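Local coordinates for protein ATP-dependent DNA helicase PIF1 (PDB 7OTJ) that probably couples ATP hydrolysis to 5'-3' movement along DNA, unwinding duplexes and G-quadruplexes and so helping to keep the nuclear and mitochondrial genomes stable, at residues S20-G25 with I506-N511; I109-G114 with S451-Q456; G143-L148 with F168-S173. One frame throughout, in Å; residues are numbered along the deposited sequence.

Interaction 1: residues S20-G25 with I506-N511; sequences SLFYTG and IEFYKN
Thr24 and Tyr509 make the polar half of this contact, their side chains reaching for each other from opposite directions. The phenol OH of Tyr509 donates to Thr24 OG1 at 2.9 Å, with OG1 lying in the plane of the tyrosine ring, at its edge. Thr24 can accept there because its OG1 is set anti to the backbone N (chi1 -163°), and the same hydroxyl donates a hydrogen bond to Gly143 O. Tyr509 OH in turn receives the backbone N of Phe145, so each hydroxyl both gives and takes, and a chain of hydrogen bonds runs from Phe145 N through the two hydroxyls to Gly143 O.

The elements being joined are strand 21-25, the strand of the parallel RecA-like sheet that lies between 138-143 and 182-186 and leads into the Walker A P-loop, and helix 503-511, the last helix of the modelled chain. Their axes pass 12.2 Å apart at 105°, nearly crosswise, a spacing that leaves all contact to side chains.

Apolar contact fills the rest. Phe22 CE2 comes to 3.9 Å from Phe508 CZ, approaching the Phe508 ring at its edge. Beside the hydroxyl pair, Thr24 CG2 sits 3.8 Å from Tyr509 CE1, again near the plane of the phenol ring.

The two faces of the tyrosine ring are both covered: Phe508 CD2 stands 3.8 Å above one, over its centre, and the ring of Tyr146 stacks on the other, as that of Phe171 does on Phe508. Further along the helix, Asn511 ND2 turns back to Glu507 O at 2.9 Å, meeting from above the carbonyl plane an oxygen that already accepts Asn511 N from the other face.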
loop_
_atom_site.group_PDB
_atom_site.type_symbol
_atom_site.label_atom_id
_atom_site.label_comp_id
_atom_site.label_asym_id
_atom_site.label_seq_id
_atom_site.Cartn_x
_atom_site.Cartn_y
_atom_site.Cartn_z
ATOM N N SER A 20 -9.302 17.762 13.824
ATOM C CA SER A 20 -9.353 16.976 12.602
ATOM C C SER A 20 -8.673 17.758 11.489
ATOM O O SER A 20 -9.016 18.918 11.235
ATOM C CB SER A 20 -10.797 16.645 12.232
ATOM O OG SER A 20 -11.315 15.635 13.080
ATOM N N LEU A 21 -7.689 17.140 10.844
ATOM C CA LEU A 21 -6.890 17.892 9.895
ATOM C C LEU A 21 -6.352 16.985 8.800
ATOM O O LEU A 21 -6.336 15.755 8.918
ATOM C CB LEU A 21 -5.738 18.619 10.602
ATOM C CG LEU A 21 -4.706 17.841 11.423
ATOM C CD1 LEU A 21 -3.655 17.156 10.529
ATOM C CD2 LEU A 21 -4.035 18.795 12.398
ATOM N N PHE A 22 -5.894 17.634 7.736
ATOM C CA PHE A 22 -5.179 17.011 6.635
ATOM C C PHE A 22 -3.821 17.682 6.530
ATOM O O PHE A 22 -3.738 18.912 6.491
ATOM C CB PHE A 22 -5.978 17.159 5.338
ATOM C CG PHE A 22 -5.169 16.978 4.078
ATOM C CD1 PHE A 22 -4.565 15.767 3.778
ATOM C CD2 PHE A 22 -5.060 18.014 3.166
ATOM C CE1 PHE A 22 -3.848 15.606 2.608
ATOM C CE2 PHE A 22 -4.350 17.860 1.998
ATOM C CZ PHE A 22 -3.745 16.656 1.713
ATOM N N TYR A 23 -2.755 16.895 6.529
ATOM C CA TYR A 23 -1.434 17.463 6.331
ATOM C C TYR A 23 -0.791 16.833 5.104
ATOM O O TYR A 23 -0.939 15.631 4.851
ATOM C CB TYR A 23 -0.556 17.336 7.581
ATOM C CG TYR A 23 -0.055 15.963 7.945
ATOM C CD1 TYR A 23 1.203 15.534 7.540
ATOM C CD2 TYR A 23 -0.810 15.115 8.746
ATOM C CE1 TYR A 23 1.684 14.289 7.898
ATOM C CE2 TYR A 23 -0.336 13.863 9.107
ATOM C CZ TYR A 23 0.912 13.458 8.682
ATOM O OH TYR A 23 1.394 12.217 9.036
ATOM N N THR A 24 -0.147 17.681 4.304
ATOM C CA THR A 24 0.327 17.282 2.989
ATOM C C THR A 24 1.768 17.720 2.744
ATOM O O THR A 24 2.426 18.273 3.635
ATOM C CB THR A 24 -0.604 17.861 1.920
ATOM O OG1 THR A 24 -0.404 17.175 0.679
ATOM C CG2 THR A 24 -0.369 19.354 1.742
ATOM N N GLY A 25 2.255 17.484 1.539
ATOM C CA GLY A 25 3.620 17.796 1.163
ATOM C C GLY A 25 4.073 16.872 0.060
ATOM O O GLY A 25 3.498 15.809 -0.172
ATOM N N ILE A 506 -4.633 20.813 -9.161
ATOM C CA ILE A 506 -3.856 22.047 -9.251
ATOM C C ILE A 506 -4.611 23.212 -8.621
ATOM O O ILE A 506 -4.027 24.023 -7.891
ATOM C CB ILE A 506 -3.468 22.334 -10.714
ATOM C CG1 ILE A 506 -2.805 21.104 -11.339
ATOM C CG2 ILE A 506 -2.512 23.507 -10.780
ATOM C CD1 ILE A 506 -2.320 21.321 -12.761
ATOM N N GLU A 507 -5.911 23.337 -8.916
ATOM C CA GLU A 507 -6.711 24.404 -8.312
ATOM C C GLU A 507 -6.840 24.231 -6.801
ATOM O O GLU A 507 -6.934 25.227 -6.073
ATOM C CB GLU A 507 -8.092 24.484 -8.967
ATOM C CG GLU A 507 -9.010 23.311 -8.675
ATOM C CD GLU A 507 -10.364 23.454 -9.343
ATOM O OE1 GLU A 507 -10.524 24.378 -10.168
ATOM O OE2 GLU A 507 -11.267 22.643 -9.044
ATOM N N PHE A 508 -6.867 22.986 -6.320
ATOM C CA PHE A 508 -6.872 22.734 -4.881
ATOM C C PHE A 508 -5.666 23.377 -4.208
ATOM O O PHE A 508 -5.818 24.159 -3.264
ATOM C CB PHE A 508 -6.906 21.226 -4.616
ATOM C CG PHE A 508 -6.730 20.848 -3.165
ATOM C CD1 PHE A 508 -7.803 20.878 -2.287
ATOM C CD2 PHE A 508 -5.492 20.437 -2.684
ATOM C CE1 PHE A 508 -7.642 20.523 -0.958
ATOM C CE2 PHE A 508 -5.328 20.085 -1.349
ATOM C CZ PHE A 508 -6.410 20.127 -0.488
ATOM N N TYR A 509 -4.456 23.070 -4.691
ATOM C CA TYR A 509 -3.262 23.573 -4.019
ATOM C C TYR A 509 -3.049 25.064 -4.239
ATOM O O TYR A 509 -2.410 25.710 -3.402
ATOM C CB TYR A 509 -2.018 22.800 -4.474
ATOM C CG TYR A 509 -1.874 21.442 -3.821
ATOM C CD1 TYR A 509 -1.621 21.330 -2.460
ATOM C CD2 TYR A 509 -1.997 20.272 -4.563
ATOM C CE1 TYR A 509 -1.499 20.090 -1.853
ATOM C CE2 TYR A 509 -1.875 19.028 -3.962
ATOM C CZ TYR A 509 -1.628 18.945 -2.605
ATOM O OH TYR A 509 -1.506 17.715 -1.993
ATOM N N LYS A 510 -3.598 25.637 -5.311
ATOM C CA LYS A 510 -3.472 27.079 -5.485
ATOM C C LYS A 510 -4.429 27.836 -4.569
ATOM O O LYS A 510 -4.128 28.965 -4.166
ATOM C CB LYS A 510 -3.685 27.470 -6.953
ATOM C CG LYS A 510 -5.131 27.495 -7.417
ATOM C CD LYS A 510 -5.265 28.072 -8.827
ATOM C CE LYS A 510 -6.699 27.978 -9.341
ATOM N NZ LYS A 510 -7.682 28.645 -8.436
ATOM N N ASN A 511 -5.571 27.235 -4.220
ATOM C CA ASN A 511 -6.471 27.848 -3.248
ATOM C C ASN A 511 -5.894 27.863 -1.840
ATOM O O ASN A 511 -6.393 28.606 -0.990
ATOM C CB ASN A 511 -7.816 27.126 -3.236
ATOM C CG ASN A 511 -8.811 27.756 -4.177
ATOM O OD1 ASN A 511 -9.462 28.742 -3.837
ATOM N ND2 ASN A 511 -8.924 27.202 -5.376
#

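Interaction 2: residues I109-G114 with S451-Q456; sequences ISMVDG and SIHKSQ. With nucleotides of chain C.
Gln456 turns its CG away from its own backbone N (chi1 -175°) and continues extended, which carries its amide across to Ser110 and Met111; Met111 answers with a bend at its last torsion (chi3 -72°) that tucks CE against that amide. Gln456 NE2 donates to Ser110 OG at 3.2 Å, with an N-H...O angle of 155° and the serine oxygen lying in the amide plane. Met111 CE rests 3.5 Å from Gln456 NE2, while Met111 SD lies 3.9 Å from His453 CD2, oblique to the imidazole.

The segment 451-456 belongs to helicase motif V, and its short helix 452-455 faces the DNA strand of chain C. The deoxyribose of DT2 of chain C lies over one face of His453, C1' being 3.5 Å from CE1. Ser451 OG caps the helix by accepting Lys454 N and donates to OP1 of DT3 of chain C at 2.8 Å.

Both ends of the Gln456 amide are engaged, NE2 also by Glu108 OE2 and OE1 by Leu148 N, and Ser110 OG donates to Leu148 O. Such a network, next to the tetrafluoroaluminate pocket, would be expected to couple DNA contact to the nucleotide site.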
loop_
_atom_site.group_PDB
_atom_site.type_symbol
_atom_site.label_atom_id
_atom_site.label_comp_id
_atom_site.label_asym_id
_atom_site.label_seq_id
_atom_site.Cartn_x
_atom_site.Cartn_y
_atom_site.Cartn_z
ATOM N N ILE A 109 -4.082 9.585 1.144
ATOM C CA ILE A 109 -5.457 10.014 0.960
ATOM C C ILE A 109 -5.789 10.267 -0.504
ATOM O O ILE A 109 -6.974 10.286 -0.871
ATOM C CB ILE A 109 -5.692 11.276 1.817
ATOM C CG1 ILE A 109 -7.184 11.592 1.950
ATOM C CG2 ILE A 109 -4.918 12.448 1.246
ATOM C CD1 ILE A 109 -7.952 10.563 2.731
ATOM N N SER A 110 -4.773 10.425 -1.363
ATOM C CA SER A 110 -5.036 10.806 -2.749
ATOM C C SER A 110 -5.838 9.743 -3.483
ATOM O O SER A 110 -6.664 10.074 -4.341
ATOM C CB SER A 110 -3.725 11.089 -3.491
ATOM O OG SER A 110 -3.003 9.905 -3.784
ATOM N N MET A 111 -5.655 8.476 -3.121
ATOM C CA MET A 111 -6.329 7.361 -3.773
ATOM C C MET A 111 -7.657 7.005 -3.111
ATOM O O MET A 111 -8.275 6.008 -3.493
ATOM C CB MET A 111 -5.414 6.126 -3.809
ATOM C CG MET A 111 -4.364 6.159 -4.928
ATOM S SD MET A 111 -3.252 4.725 -5.052
ATOM C CE MET A 111 -2.208 4.965 -3.627
ATOM N N VAL A 112 -8.098 7.779 -2.118
ATOM C CA VAL A 112 -9.393 7.554 -1.483
ATOM C C VAL A 112 -10.460 8.336 -2.237
ATOM O O VAL A 112 -10.347 9.555 -2.405
ATOM C CB VAL A 112 -9.367 7.955 -0.002
ATOM C CG1 VAL A 112 -10.736 7.713 0.612
ATOM C CG2 VAL A 112 -8.295 7.176 0.737
ATOM N N ASP A 113 -11.504 7.636 -2.680
ATOM C CA ASP A 113 -12.577 8.278 -3.429
ATOM C C ASP A 113 -13.463 9.100 -2.495
ATOM O O ASP A 113 -13.793 8.676 -1.383
ATOM C CB ASP A 113 -13.412 7.222 -4.159
ATOM C CG ASP A 113 -14.577 7.823 -4.936
ATOM O OD1 ASP A 113 -14.499 9.015 -5.299
ATOM O OD2 ASP A 113 -15.579 7.111 -5.179
ATOM N N GLY A 114 -13.853 10.287 -2.964
ATOM C CA GLY A 114 -14.712 11.150 -2.173
ATOM C C GLY A 114 -16.089 10.568 -1.933
ATOM O O GLY A 114 -16.725 10.870 -0.920
ATOM N N SER A 451 3.766 -2.723 -9.269
ATOM C CA SER A 451 3.015 -1.672 -9.935
ATOM C C SER A 451 3.332 -0.321 -9.301
ATOM O O SER A 451 3.603 -0.221 -8.099
ATOM C CB SER A 451 1.511 -1.948 -9.871
ATOM O OG SER A 451 1.000 -1.828 -8.553
ATOM N N ILE A 452 3.317 0.725 -10.130
ATOM C CA ILE A 452 3.535 2.074 -9.617
ATOM C C ILE A 452 2.507 2.400 -8.543
ATOM O O ILE A 452 2.823 3.062 -7.547
ATOM C CB ILE A 452 3.513 3.099 -10.764
ATOM C CG1 ILE A 452 4.696 2.851 -11.705
ATOM C CG2 ILE A 452 3.551 4.521 -10.218
ATOM C CD1 ILE A 452 4.677 3.682 -12.956
ATOM N N HIS A 453 1.266 1.930 -8.723
ATOM C CA HIS A 453 0.223 2.172 -7.731
ATOM C C HIS A 453 0.637 1.646 -6.363
ATOM O O HIS A 453 0.605 2.380 -5.369
ATOM C CB HIS A 453 -1.088 1.525 -8.181
ATOM C CG HIS A 453 -1.960 2.429 -8.992
ATOM N ND1 HIS A 453 -1.732 2.686 -10.329
ATOM C CD2 HIS A 453 -3.059 3.144 -8.653
ATOM C CE1 HIS A 453 -2.655 3.518 -10.777
ATOM N NE2 HIS A 453 -3.471 3.811 -9.779
ATOM N N LYS A 454 1.105 0.399 -6.310
ATOM C CA LYS A 454 1.482 -0.202 -5.040
ATOM C C LYS A 454 2.826 0.305 -4.535
ATOM O O LYS A 454 3.137 0.120 -3.355
ATOM C CB LYS A 454 1.508 -1.733 -5.163
ATOM C CG LYS A 454 0.120 -2.378 -5.293
ATOM C CD LYS A 454 0.184 -3.903 -5.437
ATOM C CE LYS A 454 1.026 -4.548 -4.336
ATOM N NZ LYS A 454 1.246 -6.017 -4.524
ATOM N N SER A 455 3.623 0.949 -5.386
ATOM C CA SER A 455 4.847 1.567 -4.890
ATOM C C SER A 455 4.582 2.850 -4.121
ATOM O O SER A 455 5.428 3.250 -3.315
ATOM C CB SER A 455 5.806 1.879 -6.041
ATOM O OG SER A 455 5.311 2.944 -6.839
ATOM N N GLN A 456 3.436 3.495 -4.340
ATOM C CA GLN A 456 3.183 4.786 -3.716
ATOM C C GLN A 456 3.240 4.656 -2.198
ATOM O O GLN A 456 2.453 3.919 -1.595
ATOM C CB GLN A 456 1.841 5.351 -4.171
ATOM C CG GLN A 456 1.580 6.752 -3.637
ATOM C CD GLN A 456 0.384 7.421 -4.286
ATOM O OE1 GLN A 456 0.221 7.386 -5.502
ATOM N NE2 GLN A 456 -0.456 8.043 -3.472
ATOM P P DT C 2 -4.148 -2.813 -14.897
ATOM O OP1 DT C 2 -2.868 -3.186 -15.540
ATOM O OP2 DT C 2 -5.282 -3.765 -14.873
ATOM O "O5'" DT C 2 -3.817 -2.364 -13.399
ATOM C "C5'" DT C 2 -2.664 -1.570 -13.129
ATOM C "C4'" DT C 2 -2.962 -0.501 -12.092
ATOM O "O4'" DT C 2 -3.786 0.518 -12.689
ATOM C "C3'" DT C 2 -3.703 -1.004 -10.864
ATOM O "O3'" DT C 2 -2.770 -1.244 -9.831
ATOM C "C2'" DT C 2 -4.660 0.137 -10.497
ATOM C "C1'" DT C 2 -4.800 0.939 -11.791
ATOM N N1 DT C 2 -6.125 0.783 -12.473
ATOM C C2 DT C 2 -6.796 1.908 -12.902
ATOM O O2 DT C 2 -6.377 3.041 -12.732
ATOM N N3 DT C 2 -7.991 1.660 -13.527
ATOM C C4 DT C 2 -8.562 0.427 -13.774
ATOM O O4 DT C 2 -9.642 0.308 -14.345
ATOM C C5 DT C 2 -7.800 -0.711 -13.312
ATOM C C7 DT C 2 -8.321 -2.102 -13.526
ATOM C C6 DT C 2 -6.631 -0.481 -12.695
ATOM P P DT C 3 -2.897 -2.551 -8.910
ATOM O OP1 DT C 3 -1.547 -2.850 -8.371
ATOM O OP2 DT C 3 -3.626 -3.577 -9.693
ATOM O "O5'" DT C 3 -3.852 -2.077 -7.710
ATOM C "C5'" DT C 3 -3.451 -0.997 -6.879
ATOM C "C4'" DT C 3 -4.615 -0.440 -6.062
ATOM O "O4'" DT C 3 -5.602 0.134 -6.942
ATOM C "C3'" DT C 3 -5.369 -1.452 -5.222
ATOM O "O3'" DT C 3 -4.745 -1.578 -3.957
ATOM C "C2'" DT C 3 -6.757 -0.820 -5.092
ATOM C "C1'" DT C 3 -6.899 -0.029 -6.391
ATOM N N1 DT C 3 -7.753 -0.688 -7.413
ATOM C C2 DT C 3 -9.090 -0.384 -7.471
ATOM O O2 DT C 3 -9.628 0.393 -6.706
ATOM N N3 DT C 3 -9.782 -1.033 -8.464
ATOM C C4 DT C 3 -9.268 -1.933 -9.391
ATOM O O4 DT C 3 -9.964 -2.471 -10.249
ATOM C C5 DT C 3 -7.854 -2.200 -9.273
ATOM C C7 DT C 3 -7.182 -3.158 -10.215
ATOM C C6 DT C 3 -7.175 -1.568 -8.306
#

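Interaction 3: residues G143-L148 with F168-S173; sequences GDFYQL and FFAFES. With ALF (tetrafluoroaluminate ion), chain F.
Helicase motif III, the GDxxQLPP loop that leaves strand 138-143 of the RecA-like domain, here lays Phe145 against a later part of the same connection, which carries Phe169, Ala170 and Phe171. The principal pair is a T-shaped stack: the edge of Phe171 points into the face of Phe145, with ring centroids 4.7 Å apart and planes at 88°. Phe171 CD2 is poised over the centre of the Phe145 ring, and a chi1 of 55°, with CG between the backbone N and the carbonyl carbon, puts it there. Ala170 CB meets the rim instead, 4.0 Å from Phe145 CE1, and Phe169 CD2 approaches Phe145 CD1 obliquely at 4.2 Å.

While Phe145 faces the core, the type I turn from Asp144 to Gln147 directs Gln147 to the nucleotide site. Gln147 NE2 donates to F3 of the tetrafluoroaluminate at 3.0 Å, consistent with a role in sensing the terminal phosphate that this ion mimics. Asp144 steadies that amide: its OD2 receives NE2 on the anti lone pair and forms a salt bridge with Arg206, and its OD1 takes Tyr146 N in an Asx turn.

Within 168-173, Ala170 O accepts twice from Ser173, from the backbone N at 3.2 Å and, in the carbonyl plane, from OG at 2.9 Å.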
loop_
_atom_site.group_PDB
_atom_site.type_symbol
_atom_site.label_atom_id
_atom_site.label_comp_id
_atom_site.label_asym_id
_atom_site.label_seq_id
_atom_site.Cartn_x
_atom_site.Cartn_y
_atom_site.Cartn_z
ATOM N N GLY A 143 -1.364 12.734 2.933
ATOM C CA GLY A 143 -1.014 12.321 1.587
ATOM C C GLY A 143 -0.709 13.519 0.703
ATOM O O GLY A 143 -0.407 14.608 1.187
ATOM N N ASP A 144 -0.806 13.281 -0.604
ATOM C CA ASP A 144 -0.372 14.247 -1.609
ATOM C C ASP A 144 -1.265 14.056 -2.825
ATOM O O ASP A 144 -1.198 13.010 -3.476
ATOM C CB ASP A 144 1.104 14.041 -1.954
ATOM C CG ASP A 144 1.618 15.034 -2.994
ATOM O OD1 ASP A 144 0.922 16.037 -3.276
ATOM O OD2 ASP A 144 2.729 14.808 -3.535
ATOM N N PHE A 145 -2.123 15.038 -3.112
ATOM C CA PHE A 145 -3.056 14.872 -4.220
ATOM C C PHE A 145 -2.397 15.020 -5.593
ATOM O O PHE A 145 -3.049 14.725 -6.601
ATOM C CB PHE A 145 -4.233 15.845 -4.081
ATOM C CG PHE A 145 -5.192 15.480 -2.971
ATOM C CD1 PHE A 145 -6.055 14.400 -3.103
ATOM C CD2 PHE A 145 -5.235 16.219 -1.798
ATOM C CE1 PHE A 145 -6.937 14.063 -2.085
ATOM C CE2 PHE A 145 -6.115 15.886 -0.779
ATOM C CZ PHE A 145 -6.965 14.809 -0.920
ATOM N N TYR A 146 -1.131 15.454 -5.667
ATOM C CA TYR A 146 -0.395 15.383 -6.929
ATOM C C TYR A 146 0.043 13.962 -7.254
ATOM O O TYR A 146 0.561 13.719 -8.350
ATOM C CB TYR A 146 0.834 16.305 -6.905
ATOM C CG TYR A 146 0.525 17.750 -7.228
ATOM C CD1 TYR A 146 -0.202 18.084 -8.359
ATOM C CD2 TYR A 146 0.944 18.778 -6.391
ATOM C CE1 TYR A 146 -0.496 19.402 -8.660
ATOM C CE2 TYR A 146 0.652 20.100 -6.681
ATOM C CZ TYR A 146 -0.070 20.404 -7.818
ATOM O OH TYR A 146 -0.372 21.713 -8.121
ATOM N N GLN A 147 -0.154 13.032 -6.329
ATOM C CA GLN A 147 0.135 11.621 -6.517
ATOM C C GLN A 147 -1.126 10.940 -7.056
ATOM O O GLN A 147 -2.047 11.604 -7.537
ATOM C CB GLN A 147 0.693 11.036 -5.220
ATOM C CG GLN A 147 2.011 11.725 -4.800
ATOM C CD GLN A 147 2.797 10.972 -3.738
ATOM O OE1 GLN A 147 2.648 9.763 -3.577
ATOM N NE2 GLN A 147 3.646 11.690 -3.014
ATOM N N LEU A 148 -1.137 9.614 -7.090
ATOM C CA LEU A 148 -2.146 8.900 -7.865
ATOM C C LEU A 148 -3.564 9.238 -7.398
ATOM O O LEU A 148 -3.821 9.278 -6.189
ATOM C CB LEU A 148 -1.888 7.396 -7.787
ATOM C CG LEU A 148 -0.712 7.005 -8.693
ATOM C CD1 LEU A 148 -0.140 5.631 -8.371
ATOM C CD2 LEU A 148 -1.146 7.077 -10.152
ATOM N N PHE A 168 -13.691 11.552 -8.450
ATOM C CA PHE A 168 -14.201 12.390 -7.368
ATOM C C PHE A 168 -13.156 12.400 -6.254
ATOM O O PHE A 168 -13.068 11.453 -5.467
ATOM C CB PHE A 168 -15.551 11.873 -6.882
ATOM C CG PHE A 168 -16.302 12.848 -6.036
ATOM C CD1 PHE A 168 -16.659 14.089 -6.540
ATOM C CD2 PHE A 168 -16.669 12.523 -4.741
ATOM C CE1 PHE A 168 -17.358 14.994 -5.759
ATOM C CE2 PHE A 168 -17.371 13.421 -3.959
ATOM C CZ PHE A 168 -17.714 14.655 -4.467
ATOM N N PHE A 169 -12.328 13.443 -6.221
ATOM C CA PHE A 169 -11.251 13.494 -5.241
ATOM C C PHE A 169 -11.803 13.636 -3.822
ATOM O O PHE A 169 -12.934 14.080 -3.600
ATOM C CB PHE A 169 -10.293 14.647 -5.551
ATOM C CG PHE A 169 -9.440 14.422 -6.767
ATOM C CD1 PHE A 169 -9.839 14.895 -8.006
ATOM C CD2 PHE A 169 -8.237 13.737 -6.672
ATOM C CE1 PHE A 169 -9.055 14.690 -9.132
ATOM C CE2 PHE A 169 -7.448 13.529 -7.799
ATOM C CZ PHE A 169 -7.859 14.005 -9.026
ATOM N N ALA A 170 -10.959 13.287 -2.847
ATOM C CA ALA A 170 -11.403 13.305 -1.458
ATOM C C ALA A 170 -11.735 14.719 -1.002
ATOM O O ALA A 170 -12.700 14.919 -0.254
ATOM C CB ALA A 170 -10.332 12.694 -0.555
ATOM N N PHE A 171 -10.957 15.710 -1.450
ATOM C CA PHE A 171 -11.160 17.094 -1.037
ATOM C C PHE A 171 -12.426 17.719 -1.606
ATOM O O PHE A 171 -12.742 18.860 -1.252
ATOM C CB PHE A 171 -9.949 17.954 -1.409
ATOM C CG PHE A 171 -9.575 17.912 -2.874
ATOM C CD1 PHE A 171 -10.262 18.673 -3.808
ATOM C CD2 PHE A 171 -8.502 17.145 -3.303
ATOM C CE1 PHE A 171 -9.900 18.646 -5.152
ATOM C CE2 PHE A 171 -8.135 17.119 -4.635
ATOM C CZ PHE A 171 -8.832 17.869 -5.562
ATOM N N GLU A 172 -13.142 17.019 -2.484
ATOM C CA GLU A 172 -14.401 17.519 -3.015
ATOM C C GLU A 172 -15.602 17.040 -2.218
ATOM O O GLU A 172 -16.684 17.622 -2.342
ATOM C CB GLU A 172 -14.584 17.085 -4.473
ATOM C CG GLU A 172 -13.376 17.285 -5.371
ATOM C CD GLU A 172 -13.631 16.784 -6.782
ATOM O OE1 GLU A 172 -14.477 17.380 -7.478
ATOM O OE2 GLU A 172 -13.006 15.780 -7.184
ATOM N N SER A 173 -15.450 15.955 -1.461
ATOM C CA SER A 173 -16.578 15.376 -0.750
ATOM C C SER A 173 -17.129 16.342 0.292
ATOM O O SER A 173 -16.399 17.140 0.889
ATOM C CB SER A 173 -16.174 14.060 -0.084
ATOM O OG SER A 173 -15.275 14.268 0.989
HETATM AL AL ALF F . 5.302 9.403 -0.233
HETATM F F1 ALF F . 4.034 8.797 0.860
HETATM F F2 ALF F . 6.586 9.999 -1.324
HETATM F F3 ALF F . 4.493 10.994 -0.213
HETATM F F4 ALF F . 6.167 7.840 -0.199
HETATM O O HOH W 1 3.684 8.612 -1.854
#

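Overall arrangement
Along the chain the three contacts enclose one another: interaction 3 joins segments 20 residues apart, interaction 2 brackets it from further out, and interaction 1 ties the first strand to the last helix. Interaction 3 is the common neighbour, its centre about 9 Å from each of the other two, which lie about 16 Å apart. All three use loops or strands of the six-stranded parallel sheet of the first RecA-like domain. Interactions 1 and 2 bring the C-terminal helix and motif V, from the later part of the chain, against it. Motif III lies between helix 503-511 and the DNA-contacting segment 451-456, close to the nucleotide pocket, an arrangement consistent with linking ATP hydrolysis to movement along DNA.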